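Local coordinates for glycosyl hydrolases family 31 family protein (Aspergillus niger, PDB 6DRU) that removes alpha-linked xylose from the non-reducing terminal glucose of xyloglucan oligosaccharides, at residues Y385-G399 against Y439-F451. Numbering follows the deposited sequence.
Sequences YDKGIKNFWIDQADG and YPWAHQQAIEEGF. With XYS (alpha-D-xylopyranose), chain N; BGC (beta-D-glucopyranose), chain F.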
ATOM      1  N   TYR A 385      10.832   9.356  42.918  1.00 66.23           N
ATOM      2  CA  TYR A 385      11.978   8.620  43.449  1.00 62.12           C
ATOM      3  C   TYR A 385      12.716   9.422  44.514  1.00 60.57           C
ATOM      4  O   TYR A 385      13.065   8.893  45.575  1.00 66.58           O
ATOM      5  CB  TYR A 385      12.926   8.236  42.311  1.00 63.00           C
ATOM      6  CG  TYR A 385      13.940   7.175  42.680  1.00 58.99           C
ATOM      7  CD1 TYR A 385      15.161   7.518  43.246  1.00 52.19           C
ATOM      8  CD2 TYR A 385      13.682   5.830  42.449  1.00 59.07           C
ATOM      9  CE1 TYR A 385      16.092   6.551  43.581  1.00 59.57           C
ATOM     10  CE2 TYR A 385      14.608   4.855  42.778  1.00 62.51           C
ATOM     11  CZ  TYR A 385      15.811   5.222  43.344  1.00 64.06           C
ATOM     12  OH  TYR A 385      16.736   4.256  43.674  1.00 67.38           O
ATOM     13  N   ASP A 386      12.963  10.704  44.249  1.00 63.49           N
ATOM     14  CA  ASP A 386      13.622  11.572  45.218  1.00 63.04           C
ATOM     15  C   ASP A 386      12.688  12.034  46.327  1.00 61.03           C
ATOM     16  O   ASP A 386      13.063  12.916  47.108  1.00 67.28           O
ATOM     17  CB  ASP A 386      14.226  12.792  44.517  1.00 75.11           C
ATOM     18  CG  ASP A 386      15.446  12.446  43.689  1.00 76.96           C
ATOM     19  OD1 ASP A 386      15.860  11.266  43.704  1.00 73.62           O
ATOM     20  OD2 ASP A 386      15.991  13.353  43.027  1.00 86.86           O
ATOM     21  N   LYS A 387      11.485  11.464  46.415  1.00 70.77           N
ATOM     22  CA  LYS A 387      10.516  11.856  47.430  1.00 72.25           C
ATOM     23  C   LYS A 387       9.927  10.647  48.154  1.00 71.51           C
ATOM     24  O   LYS A 387       8.852  10.755  48.754  1.00 71.07           O
ATOM     25  CB  LYS A 387       9.412  12.709  46.804  1.00 61.42           C
ATOM     26  CG  LYS A 387       9.904  14.046  46.249  1.00 63.25           C
ATOM     27  CD  LYS A 387       8.747  14.890  45.745  1.00 59.93           C
ATOM     28  CE  LYS A 387       9.189  16.247  45.239  1.00 63.21           C
ATOM     29  NZ  LYS A 387       8.023  17.023  44.728  1.00 60.25           N
ATOM     30  N   GLY A 388      10.606   9.499  48.102  1.00 49.43           N
ATOM     31  CA  GLY A 388      10.236   8.332  48.873  1.00 55.97           C
ATOM     32  C   GLY A 388       9.415   7.297  48.134  1.00 70.03           C
ATOM     33  O   GLY A 388       9.224   6.194  48.663  1.00 70.64           O
ATOM     34  N   ILE A 389       8.931   7.606  46.937  1.00 58.42           N
ATOM     35  CA  ILE A 389       8.185   6.655  46.123  1.00 67.18           C
ATOM     36  C   ILE A 389       9.151   6.144  45.063  1.00 63.03           C
ATOM     37  O   ILE A 389       9.328   6.766  44.012  1.00 63.96           O
ATOM     38  CB  ILE A 389       6.935   7.291  45.510  1.00 67.01           C
ATOM     39  CG1 ILE A 389       6.040   7.857  46.612  1.00 55.85           C
ATOM     40  CG2 ILE A 389       6.169   6.269  44.680  1.00 48.88           C
ATOM     41  CD1 ILE A 389       5.012   8.841  46.118  1.00 57.74           C
ATOM     42  N   LYS A 390       9.777   4.998  45.329  1.00 58.86           N
ATOM     43  CA  LYS A 390      10.852   4.489  44.488  1.00 63.54           C
ATOM     44  C   LYS A 390      10.468   3.225  43.732  1.00 59.06           C
ATOM     45  O   LYS A 390      11.336   2.589  43.127  1.00 62.17           O
ATOM     46  CB  LYS A 390      12.097   4.239  45.338  1.00 59.45           C
ATOM     47  CG  LYS A 390      12.427   5.389  46.275  1.00 55.93           C
ATOM     48  CD  LYS A 390      13.705   5.135  47.052  1.00 64.76           C
ATOM     49  CE  LYS A 390      14.413   6.441  47.372  1.00 75.19           C
ATOM     50  NZ  LYS A 390      15.874   6.245  47.593  1.00 91.01           N
ATOM     51  N   ASN A 391       9.194   2.854  43.739  1.00 58.42           N
ATOM     52  CA  ASN A 391       8.684   1.762  42.923  1.00 51.01           C
ATOM     53  C   ASN A 391       7.570   2.308  42.045  1.00 55.59           C
ATOM     54  O   ASN A 391       6.812   3.186  42.471  1.00 64.91           O
ATOM     55  CB  ASN A 391       8.178   0.613  43.798  1.00 59.19           C
ATOM     56  CG  ASN A 391       9.240   0.102  44.755  1.00 67.44           C
ATOM     57  OD1 ASN A 391      10.053  -0.754  44.400  1.00 65.09           O
ATOM     58  ND2 ASN A 391       9.245   0.632  45.973  1.00 64.09           N
ATOM     59  N   PHE A 392       7.474   1.809  40.816  1.00 52.52           N
ATOM     60  CA  PHE A 392       6.626   2.443  39.816  1.00 54.40           C
ATOM     61  C   PHE A 392       5.688   1.437  39.166  1.00 57.90           C
ATOM     62  O   PHE A 392       6.079   0.309  38.855  1.00 59.86           O
ATOM     63  CB  PHE A 392       7.479   3.140  38.760  1.00 47.24           C
ATOM     64  CG  PHE A 392       8.254   4.301  39.302  1.00 50.95           C
ATOM     65  CD1 PHE A 392       7.632   5.516  39.524  1.00 50.24           C
ATOM     66  CD2 PHE A 392       9.595   4.171  39.621  1.00 48.61           C
ATOM     67  CE1 PHE A 392       8.336   6.588  40.033  1.00 51.74           C
ATOM     68  CE2 PHE A 392      10.307   5.241  40.134  1.00 55.90           C
ATOM     69  CZ  PHE A 392       9.675   6.451  40.340  1.00 56.30           C
ATOM     70  N   TRP A 393       4.449   1.868  38.959  1.00 59.96           N
ATOM     71  CA  TRP A 393       3.390   1.057  38.369  1.00 56.87           C
ATOM     72  C   TRP A 393       3.151   1.575  36.954  1.00 66.19           C
ATOM     73  O   TRP A 393       2.450   2.572  36.757  1.00 65.28           O
ATOM     74  CB  TRP A 393       2.127   1.132  39.223  1.00 56.28           C
ATOM     75  CG  TRP A 393       1.026   0.220  38.791  1.00 58.25           C
ATOM     76  CD1 TRP A 393       1.073  -0.709  37.796  1.00 61.93           C
ATOM     77  CD2 TRP A 393      -0.293   0.147  39.347  1.00 64.55           C
ATOM     78  NE1 TRP A 393      -0.133  -1.353  37.697  1.00 58.70           N
ATOM     79  CE2 TRP A 393      -0.990  -0.847  38.638  1.00 63.09           C
ATOM     80  CE3 TRP A 393      -0.950   0.829  40.376  1.00 59.46           C
ATOM     81  CZ2 TRP A 393      -2.312  -1.181  38.923  1.00 66.33           C
ATOM     82  CZ3 TRP A 393      -2.262   0.497  40.660  1.00 58.57           C
ATOM     83  CH2 TRP A 393      -2.930  -0.498  39.934  1.00 61.99           C
ATOM     84  N   ILE A 394       3.749   0.904  35.971  1.00 58.69           N
ATOM     85  CA  ILE A 394       3.670   1.334  34.574  1.00 56.77           C
ATOM     86  C   ILE A 394       2.489   0.608  33.938  1.00 61.62           C
ATOM     87  O   ILE A 394       2.621  -0.468  33.353  1.00 67.81           O
ATOM     88  CB  ILE A 394       4.978   1.106  33.830  1.00 56.43           C
ATOM     89  CG1 ILE A 394       5.649  -0.186  34.306  1.00 53.83           C
ATOM     90  CG2 ILE A 394       5.865   2.303  34.037  1.00 57.12           C
ATOM     91  CD1 ILE A 394       6.925  -0.527  33.565  1.00 54.11           C
ATOM     92  N   ASP A 395       1.323   1.226  34.044  1.00 65.50           N
ATOM     93  CA  ASP A 395       0.059   0.633  33.648  1.00 66.06           C
ATOM     94  C   ASP A 395      -0.334   1.106  32.254  1.00 68.44           C
ATOM     95  O   ASP A 395       0.070   2.184  31.809  1.00 63.78           O
ATOM     96  CB  ASP A 395      -1.020   1.006  34.668  1.00 59.72           C
ATOM     97  CG  ASP A 395      -2.358   0.371  34.374  1.00 70.14           C
ATOM     98  OD1 ASP A 395      -3.381   1.070  34.532  1.00 70.88           O
ATOM     99  OD2 ASP A 395      -2.388  -0.808  33.963  1.00 84.34           O
ATOM    100  N   GLN A 396      -1.110   0.271  31.559  1.00 65.42           N
ATOM    101  CA  GLN A 396      -1.766   0.651  30.306  1.00 62.77           C
ATOM    102  C   GLN A 396      -0.763   1.020  29.217  1.00 57.94           C
ATOM    103  O   GLN A 396      -0.986   1.942  28.430  1.00 80.05           O
ATOM    104  CB  GLN A 396      -2.759   1.793  30.536  1.00 48.05           C
ATOM    105  CG  GLN A 396      -4.016   1.348  31.241  1.00 60.46           C
ATOM    106  CD  GLN A 396      -5.177   1.183  30.290  1.00 60.77           C
ATOM    107  OE1 GLN A 396      -5.478   2.079  29.507  1.00 76.03           O
ATOM    108  NE2 GLN A 396      -5.835   0.032  30.350  1.00 70.65           N
ATOM    109  N   ALA A 397       0.349   0.292  29.163  1.00 60.39           N
ATOM    110  CA  ALA A 397       1.401   0.536  28.183  1.00 63.12           C
ATOM    111  C   ALA A 397       1.529  -0.624  27.198  1.00 57.84           C
ATOM    112  O   ALA A 397       2.633  -1.059  26.864  1.00 61.48           O
ATOM    113  CB  ALA A 397       2.734   0.796  28.876  1.00 50.53           C
ATOM    114  N   ASP A 398       0.391  -1.131  26.715  1.00 54.83           N
ATOM    115  CA  ASP A 398       0.418  -2.251  25.781  1.00 59.44           C
ATOM    116  C   ASP A 398       1.000  -1.849  24.431  1.00 68.39           C
ATOM    117  O   ASP A 398       1.636  -2.672  23.762  1.00 73.36           O
ATOM    118  CB  ASP A 398      -0.989  -2.824  25.606  1.00 64.46           C
ATOM    119  CG  ASP A 398      -1.530  -3.447  26.885  1.00 77.08           C
ATOM    120  OD1 ASP A 398      -1.980  -2.694  27.777  1.00 72.44           O
ATOM    121  OD2 ASP A 398      -1.507  -4.692  26.999  1.00 74.71           O
ATOM    122  N   GLY A 399       0.803  -0.609  24.021  1.00 65.55           N
ATOM    123  CA  GLY A 399       1.329  -0.133  22.760  1.00 63.42           C
ATOM    124  C   GLY A 399       0.226   0.083  21.738  1.00 71.34           C
ATOM    125  O   GLY A 399      -0.777  -0.644  21.697  1.00 71.74           O
ATOM    126  N   TYR A 439       7.158  -1.939  22.272  1.00 53.26           N
ATOM    127  CA  TYR A 439       6.748  -0.798  23.092  1.00 56.43           C
ATOM    128  C   TYR A 439       6.695  -1.106  24.585  1.00 64.29           C
ATOM    129  O   TYR A 439       7.337  -0.375  25.361  1.00 60.61           O
ATOM    130  CB  TYR A 439       5.407  -0.250  22.589  1.00 49.21           C
ATOM    131  CG  TYR A 439       5.020   1.059  23.237  1.00 57.37           C
ATOM    132  CD1 TYR A 439       4.281   1.086  24.414  1.00 61.85           C
ATOM    133  CD2 TYR A 439       5.400   2.269  22.675  1.00 65.07           C
ATOM    134  CE1 TYR A 439       3.931   2.283  25.009  1.00 61.03           C
ATOM    135  CE2 TYR A 439       5.053   3.470  23.261  1.00 68.44           C
ATOM    136  CZ  TYR A 439       4.319   3.472  24.428  1.00 64.69           C
ATOM    137  OH  TYR A 439       3.974   4.668  25.014  1.00 60.37           O
ATOM    138  N   PRO A 440       5.971  -2.128  25.065  1.00 58.22           N
ATOM    139  CA  PRO A 440       5.976  -2.376  26.516  1.00 52.96           C
ATOM    140  C   PRO A 440       7.321  -2.853  27.030  1.00 58.48           C
ATOM    141  O   PRO A 440       7.673  -2.565  28.181  1.00 56.27           O
ATOM    142  CB  PRO A 440       4.890  -3.444  26.692  1.00 55.26           C
ATOM    143  CG  PRO A 440       4.882  -4.170  25.399  1.00 64.85           C
ATOM    144  CD  PRO A 440       5.160  -3.131  24.348  1.00 55.96           C
ATOM    145  N   TRP A 441       8.081  -3.578  26.208  1.00 58.79           N
ATOM    146  CA  TRP A 441       9.421  -3.997  26.599  1.00 59.62           C
ATOM    147  C   TRP A 441      10.327  -2.792  26.816  1.00 51.61           C
ATOM    148  O   TRP A 441      11.078  -2.736  27.798  1.00 49.68           O
ATOM    149  CB  TRP A 441       9.991  -4.924  25.524  1.00 53.89           C
ATOM    150  CG  TRP A 441      11.254  -5.642  25.886  1.00 51.87           C
ATOM    151  CD1 TRP A 441      11.362  -6.914  26.366  1.00 50.90           C
ATOM    152  CD2 TRP A 441      12.592  -5.141  25.771  1.00 56.37           C
ATOM    153  NE1 TRP A 441      12.684  -7.235  26.564  1.00 54.93           N
ATOM    154  CE2 TRP A 441      13.459  -6.163  26.208  1.00 58.08           C
ATOM    155  CE3 TRP A 441      13.140  -3.927  25.347  1.00 49.92           C
ATOM    156  CZ2 TRP A 441      14.843  -6.008  26.232  1.00 51.40           C
ATOM    157  CZ3 TRP A 441      14.515  -3.774  25.372  1.00 55.71           C
ATOM    158  CH2 TRP A 441      15.350  -4.809  25.812  1.00 58.83           C
ATOM    159  N   ALA A 442      10.261  -1.809  25.916  1.00 46.46           N
ATOM    160  CA  ALA A 442      11.050  -0.595  26.077  1.00 54.20           C
ATOM    161  C   ALA A 442      10.520   0.292  27.194  1.00 60.48           C
ATOM    162  O   ALA A 442      11.281   1.099  27.739  1.00 56.23           O
ATOM    163  CB  ALA A 442      11.089   0.189  24.765  1.00 54.54           C
ATOM    164  N   HIS A 443       9.237   0.165  27.541  1.00 69.37           N
ATOM    165  CA  HIS A 443       8.705   0.914  28.676  1.00 55.39           C
ATOM    166  C   HIS A 443       9.254   0.373  29.991  1.00 56.58           C
ATOM    167  O   HIS A 443       9.629   1.149  30.878  1.00 56.99           O
ATOM    168  CB  HIS A 443       7.177   0.872  28.663  1.00 48.69           C
ATOM    169  CG  HIS A 443       6.536   1.902  29.540  1.00 48.55           C
ATOM    170  ND1 HIS A 443       6.942   3.218  29.561  1.00 49.37           N
ATOM    171  CD2 HIS A 443       5.512   1.812  30.421  1.00 53.24           C
ATOM    172  CE1 HIS A 443       6.199   3.894  30.419  1.00 48.83           C
ATOM    173  NE2 HIS A 443       5.320   3.065  30.950  1.00 48.87           N
ATOM    174  N   GLN A 444       9.302  -0.956  30.139  1.00 55.26           N
ATOM    175  CA  GLN A 444      10.001  -1.545  31.277  1.00 62.39           C
ATOM    176  C   GLN A 444      11.457  -1.101  31.304  1.00 63.34           C
ATOM    177  O   GLN A 444      11.999  -0.776  32.367  1.00 61.85           O
ATOM    178  CB  GLN A 444       9.923  -3.071  31.218  1.00 53.90           C
ATOM    179  CG  GLN A 444       8.523  -3.648  31.238  1.00 59.14           C
ATOM    180  CD  GLN A 444       8.528  -5.164  31.182  1.00 54.60           C
ATOM    181  OE1 GLN A 444       8.670  -5.759  30.114  1.00 57.78           O
ATOM    182  NE2 GLN A 444       8.383  -5.799  32.338  1.00 64.00           N
ATOM    183  N   GLN A 445      12.101  -1.085  30.134  1.00 60.92           N
ATOM    184  CA  GLN A 445      13.501  -0.689  30.038  1.00 61.48           C
ATOM    185  C   GLN A 445      13.722   0.738  30.522  1.00 62.35           C
ATOM    186  O   GLN A 445      14.781   1.045  31.081  1.00 60.38           O
ATOM    187  CB  GLN A 445      13.978  -0.850  28.592  1.00 58.09           C
ATOM    188  CG  GLN A 445      15.399  -0.382  28.328  1.00 58.38           C
ATOM    189  CD  GLN A 445      15.729  -0.328  26.848  1.00 64.38           C
ATOM    190  OE1 GLN A 445      14.850  -0.127  26.009  1.00 67.80           O
ATOM    191  NE2 GLN A 445      17.003  -0.506  26.519  1.00 80.31           N
ATOM    192  N   ALA A 446      12.740   1.620  30.324  1.00 60.49           N
ATOM    193  CA  ALA A 446      12.895   3.007  30.752  1.00 56.09           C
ATOM    194  C   ALA A 446      13.117   3.110  32.258  1.00 60.64           C
ATOM    195  O   ALA A 446      13.985   3.865  32.711  1.00 65.75           O
ATOM    196  CB  ALA A 446      11.675   3.825  30.329  1.00 51.24           C
ATOM    197  N   ILE A 447      12.354   2.353  33.049  1.00 55.11           N
ATOM    198  CA  ILE A 447      12.531   2.405  34.499  1.00 63.24           C
ATOM    199  C   ILE A 447      13.714   1.553  34.931  1.00 65.10           C
ATOM    200  O   ILE A 447      14.403   1.891  35.902  1.00 62.17           O
ATOM    201  CB  ILE A 447      11.242   1.986  35.228  1.00 57.53           C
ATOM    202  CG1 ILE A 447      10.111   2.953  34.906  1.00 53.01           C
ATOM    203  CG2 ILE A 447      11.450   1.945  36.725  1.00 60.16           C
ATOM    204  CD1 ILE A 447       9.204   2.437  33.852  1.00 69.25           C
ATOM    205  N   GLU A 448      13.980   0.452  34.225  1.00 63.72           N
ATOM    206  CA  GLU A 448      15.160  -0.344  34.538  1.00 59.39           C
ATOM    207  C   GLU A 448      16.422   0.496  34.407  1.00 63.00           C
ATOM    208  O   GLU A 448      17.306   0.446  35.271  1.00 57.70           O
ATOM    209  CB  GLU A 448      15.229  -1.566  33.623  1.00 57.47           C
ATOM    210  CG  GLU A 448      16.461  -2.433  33.835  1.00 65.43           C
ATOM    211  CD  GLU A 448      16.393  -3.253  35.112  1.00 78.64           C
ATOM    212  OE1 GLU A 448      15.301  -3.335  35.714  1.00 79.40           O
ATOM    213  OE2 GLU A 448      17.435  -3.813  35.516  1.00 76.93           O
ATOM    214  N   GLU A 449      16.515   1.289  33.336  1.00 63.99           N
ATOM    215  CA  GLU A 449      17.653   2.185  33.172  1.00 60.77           C
ATOM    216  C   GLU A 449      17.696   3.223  34.286  1.00 65.22           C
ATOM    217  O   GLU A 449      18.775   3.569  34.782  1.00 71.55           O
ATOM    218  CB  GLU A 449      17.588   2.867  31.804  1.00 62.56           C
ATOM    219  CG  GLU A 449      17.804   1.926  30.627  1.00 76.58           C
ATOM    220  CD  GLU A 449      17.477   2.572  29.290  1.00 86.26           C
ATOM    221  OE1 GLU A 449      16.709   3.557  29.270  1.00 79.07           O
ATOM    222  OE2 GLU A 449      17.989   2.085  28.258  1.00 84.70           O
ATOM    223  N   GLY A 450      16.530   3.725  34.700  1.00 61.57           N
ATOM    224  CA  GLY A 450      16.498   4.694  35.784  1.00 57.21           C
ATOM    225  C   GLY A 450      16.865   4.090  37.124  1.00 65.52           C
ATOM    226  O   GLY A 450      17.621   4.685  37.897  1.00 63.11           O
ATOM    227  N   PHE A 451      16.322   2.908  37.427  1.00 65.95           N
ATOM    228  CA  PHE A 451      16.693   2.205  38.651  1.00 58.39           C
ATOM    229  C   PHE A 451      18.196   1.969  38.710  1.00 65.86           C
ATOM    230  O   PHE A 451      18.860   2.342  39.684  1.00 72.65           O
ATOM    231  CB  PHE A 451      15.943   0.875  38.740  1.00 54.31           C
ATOM    232  CG  PHE A 451      14.528   0.999  39.232  1.00 51.37           C
ATOM    233  CD1 PHE A 451      14.094   2.152  39.863  1.00 61.41           C
ATOM    234  CD2 PHE A 451      13.632  -0.045  39.063  1.00 57.67           C
ATOM    235  CE1 PHE A 451      12.790   2.262  40.316  1.00 60.08           C
ATOM    236  CE2 PHE A 451      12.329   0.058  39.514  1.00 61.78           C
ATOM    237  CZ  PHE A 451      11.908   1.213  40.141  1.00 59.00           C
TER
HETATM  238  C1  XYS N 834      -6.128  -0.166  34.561  1.00 74.91           C
HETATM  239  C2  XYS N 834      -5.348  -1.146  35.407  1.00 72.98           C
HETATM  240  C3  XYS N 834      -5.922  -1.154  36.806  1.00 72.64           C
HETATM  241  C4  XYS N 834      -5.966   0.259  37.346  1.00 71.74           C
HETATM  242  C5  XYS N 834      -6.670   1.155  36.351  1.00 73.07           C
HETATM  243  O1  XYS N 834      -7.483  -0.545  34.535  1.00 64.79           O
HETATM  244  O2  XYS N 834      -5.437  -2.433  34.844  1.00 73.96           O
HETATM  245  O3  XYS N 834      -5.121  -1.954  37.644  1.00 76.70           O
HETATM  246  O4  XYS N 834      -6.668   0.272  38.566  1.00 63.86           O
HETATM  247  O5  XYS N 834      -5.999   1.125  35.110  1.00 71.89           O
HETATM  248  C2  BGC F   5     -12.404   0.649  30.649  1.00 78.70           C
HETATM  249  C3  BGC F   5     -11.099   0.458  29.957  1.00 77.59           C
HETATM  250  C4  BGC F   5     -10.001   1.247  30.694  1.00 70.77           C
HETATM  251  C5  BGC F   5     -10.018   0.918  32.160  1.00 73.66           C
HETATM  252  C6  BGC F   5      -9.017   1.799  32.895  1.00 72.71           C
HETATM  253  C1  BGC F   5     -12.230   0.243  32.089  1.00 74.67           C
HETATM  254  O2  BGC F   5     -13.428  -0.160  30.028  1.00 83.71           O
HETATM  255  O3  BGC F   5     -11.208   0.902  28.653  1.00 76.03           O
HETATM  256  O4  BGC F   5      -8.738   0.913  30.164  1.00 63.38           O
HETATM  257  O5  BGC F   5     -11.305   1.147  32.698  1.00 79.50           O
HETATM  258  O6  BGC F   5      -9.310   1.798  34.276  1.00 61.37           O
HETATM  259  O   HOH W   1       2.854   3.233  31.996  1.00 54.61           O
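Y385, the last residue of helix 370-385, brings CE2 of its ring to 4.0 Å from CD1 of F451, the two side chains crossing at a slant. CE1 and CZ of F451 also lie beside the carbonyl oxygen of K390. F392 turns its ring edge to the same phenylalanine, CD2 sitting 3.8 Å from F451 CE1. W393 points the other way and brings CZ2 to 3.2 Å from O3 of the bound xylose. This is the wall of the GH31 TIM barrel, where strand 391-394, hydrogen-bonded between strands 319-328 and 467-469, is backed by helix 439-455; the axes of strand 391-394 and helix segment 439-451 run nearly antiparallel, at 167°. I394 buries more surface against the helix than any other residue of 385-399. It holds CG2 anti to its carbonyl carbon, and this methyl meets I447 CD1 tip to tip and lies beside H443 NE2, while CD1 extends over the helix backbone to Q444 CA. D395 faces the sugar, OD1 2.7 Å from xylose O5, consistent with its assignment as an active-site residue; its carbonyl oxygen accepts a hydrogen bond from a water 2.7 Å from H443 NE2. The imidazole is gripped at its other nitrogen too, where ND1 is hydrogen-bonded to Y365 OH. A397 CB points toward the helix and lies 3.3 Å from H443 CD2, and the A397 carbonyl oxygen rests against P440 CB and the edge of the Y439 ring. D398 leaves the backbone away from the helix, its OD1 forming a salt bridge with R470, which also binds the xylose, and G399 CA passes 3.6 Å from Y439 CD1.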